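Long-range contact in probable sugar kinase (Clostridium perfringens, PDB 3KZH), which probably phosphorylates a sugar, as a kinase of the pfkB carbohydrate kinase family within the ribokinase clan: residues P97-I102 with A112-K117. Sequence-based numbering, arbitrary orientation.
Sequences PTYLAI and AIADMK
With chi1 at -177°, Tyr99 holds CG trans to its own backbone nitrogen, and the ring leans toward the neighbouring strand, its far end meeting Ala112 obliquely, where OH lies 3.7 Å from Ala112 CB. Ala114 CB meets the same ring at its edge, 4.2 Å from CD1. Alanine methyls suit both places, since they let the phenol lean in alongside the strand. Ala101 continues this face, its CB 4.0 Å from Ala112 CB. Met116, a selenomethionine bent at chi2 and chi3, brings its SE to 4.3 Å from Pro97 CB. On the face opposite Tyr99, Leu100 and Ile113, both branched and apolar, meet through their CB atoms.

The backbones form an antiparallel hairpin. Leu100 and Ile113 bond to each other in both directions, Ile113 N to Leu100 O at 2.8 Å and Leu100 N to Ile113 O at 2.9 Å. Toward the open end, Asp115 N still reaches Thr98 O at 2.9 Å, but the return bond from Thr98 N to Asp115 O is weak.

Strand 16-23 pairs with the other edge of 98-102, while Ile113 and Ala114 join a parallel ladder with the second subunit. Asp115 fits this border: its carboxylate accepts hydrogen bonds from Ser95 OG and from Val37 N of the second subunit. Main-chain bonding and a buried carboxylate thus tie the hairpin into a sheet shared by the dimer.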
loop_
_atom_site.group_PDB
_atom_site.type_symbol
_atom_site.label_atom_id
_atom_site.label_comp_id
_atom_site.label_asym_id
_atom_site.label_seq_id
_atom_site.Cartn_x
_atom_site.Cartn_y
_atom_site.Cartn_z
ATOM N N PRO A 97 4.071 1.935 10.931
ATOM C CA PRO A 97 2.934 1.375 11.677
ATOM C C PRO A 97 1.780 0.964 10.761
ATOM O O PRO A 97 1.311 1.751 9.936
ATOM C CB PRO A 97 2.565 2.509 12.616
ATOM C CG PRO A 97 3.880 3.049 12.953
ATOM C CD PRO A 97 4.602 3.115 11.643
ATOM N N THR A 98 1.450 -0.322 10.819
ATOM C CA THR A 98 0.409 -0.906 9.983
ATOM C C THR A 98 -0.487 -1.841 10.770
ATOM O O THR A 98 -0.029 -2.565 11.651
ATOM C CB THR A 98 1.045 -1.686 8.790
ATOM O OG1 THR A 98 1.948 -0.823 8.088
ATOM C CG2 THR A 98 -0.022 -2.202 7.800
ATOM N N TYR A 99 -1.772 -1.792 10.453
ATOM C CA TYR A 99 -2.755 -2.658 11.080
ATOM C C TYR A 99 -3.462 -3.431 9.965
ATOM O O TYR A 99 -4.227 -2.861 9.185
ATOM C CB TYR A 99 -3.746 -1.847 11.924
ATOM C CG TYR A 99 -4.768 -2.685 12.662
ATOM C CD1 TYR A 99 -4.384 -3.530 13.725
ATOM C CD2 TYR A 99 -6.130 -2.649 12.291
ATOM C CE1 TYR A 99 -5.347 -4.333 14.412
ATOM C CE2 TYR A 99 -7.098 -3.440 12.963
ATOM C CZ TYR A 99 -6.697 -4.276 14.019
ATOM O OH TYR A 99 -7.637 -5.042 14.668
ATOM N N LEU A 100 -3.147 -4.722 9.879
ATOM C CA LEU A 100 -3.726 -5.624 8.889
ATOM C C LEU A 100 -4.835 -6.446 9.545
ATOM O O LEU A 100 -4.565 -7.223 10.447
ATOM C CB LEU A 100 -2.628 -6.530 8.311
ATOM C CG LEU A 100 -2.941 -7.717 7.389
ATOM C CD1 LEU A 100 -3.711 -7.285 6.142
ATOM C CD2 LEU A 100 -1.638 -8.377 6.999
ATOM N N ALA A 101 -6.073 -6.263 9.094
ATOM C CA ALA A 101 -7.206 -6.999 9.653
ATOM C C ALA A 101 -8.138 -7.614 8.639
ATOM O O ALA A 101 -8.466 -7.001 7.628
ATOM C CB ALA A 101 -8.004 -6.125 10.593
ATOM N N ILE A 102 -8.581 -8.833 8.938
ATOM C CA ILE A 102 -9.517 -9.557 8.084
ATOM C C ILE A 102 -10.862 -9.647 8.809
ATOM O O ILE A 102 -10.936 -10.106 9.951
ATOM C CB ILE A 102 -8.949 -10.957 7.670
ATOM C CG1 ILE A 102 -7.820 -10.749 6.653
ATOM C CG2 ILE A 102 -10.051 -11.856 7.083
ATOM C CD1 ILE A 102 -6.989 -11.949 6.355
ATOM N N ALA A 112 -6.181 -10.601 12.745
ATOM C CA ALA A 112 -5.410 -9.349 12.643
ATOM C C ALA A 112 -3.944 -9.408 13.055
ATOM O O ALA A 112 -3.558 -10.204 13.912
ATOM C CB ALA A 112 -6.089 -8.212 13.401
ATOM N N ILE A 113 -3.147 -8.545 12.420
ATOM C CA ILE A 113 -1.713 -8.383 12.674
ATOM C C ILE A 113 -1.455 -6.894 12.937
ATOM O O ILE A 113 -1.780 -6.045 12.097
ATOM C CB ILE A 113 -0.819 -8.887 11.469
ATOM C CG1 ILE A 113 -0.811 -10.421 11.399
ATOM C CG2 ILE A 113 0.634 -8.376 11.577
ATOM C CD1 ILE A 113 -0.183 -11.155 12.592
ATOM N N ALA A 114 -0.869 -6.595 14.100
ATOM C CA ALA A 114 -0.534 -5.222 14.506
ATOM C C ALA A 114 0.980 -4.993 14.459
ATOM O O ALA A 114 1.723 -5.576 15.245
ATOM C CB ALA A 114 -1.071 -4.942 15.916
ATOM N N ASP A 115 1.432 -4.168 13.518
ATOM C CA ASP A 115 2.852 -3.849 13.362
ATOM C C ASP A 115 3.067 -2.420 13.897
ATOM O O ASP A 115 3.596 -1.545 13.205
ATOM C CB ASP A 115 3.235 -3.958 11.881
ATOM C CG ASP A 115 4.739 -4.111 11.652
ATOM O OD1 ASP A 115 5.543 -3.915 12.590
ATOM O OD2 ASP A 115 5.120 -4.426 10.504
HETATM N N MSE A 116 2.684 -2.233 15.162
HETATM C CA MSE A 116 2.755 -0.960 15.887
HETATM C C MSE A 116 4.076 -0.718 16.616
HETATM O O MSE A 116 4.168 0.149 17.494
HETATM C CB MSE A 116 1.597 -0.895 16.897
HETATM C CG MSE A 116 0.203 -1.138 16.306
HETATM SE SE MSE A 116 -0.172 0.035 14.805
HETATM C CE MSE A 116 -1.279 1.326 15.789
ATOM N N LYS A 117 5.096 -1.460 16.200
ATOM C CA LYS A 117 6.432 -1.427 16.784
ATOM C C LYS A 117 7.123 -0.058 16.791
ATOM O O LYS A 117 7.507 0.441 17.853
ATOM C CB LYS A 117 7.304 -2.460 16.056
ATOM C CG LYS A 117 8.708 -2.671 16.604
ATOM C CD LYS A 117 9.719 -2.589 15.470
ATOM C CE LYS A 117 11.042 -3.237 15.845
ATOM N NZ LYS A 117 10.911 -4.721 15.920
#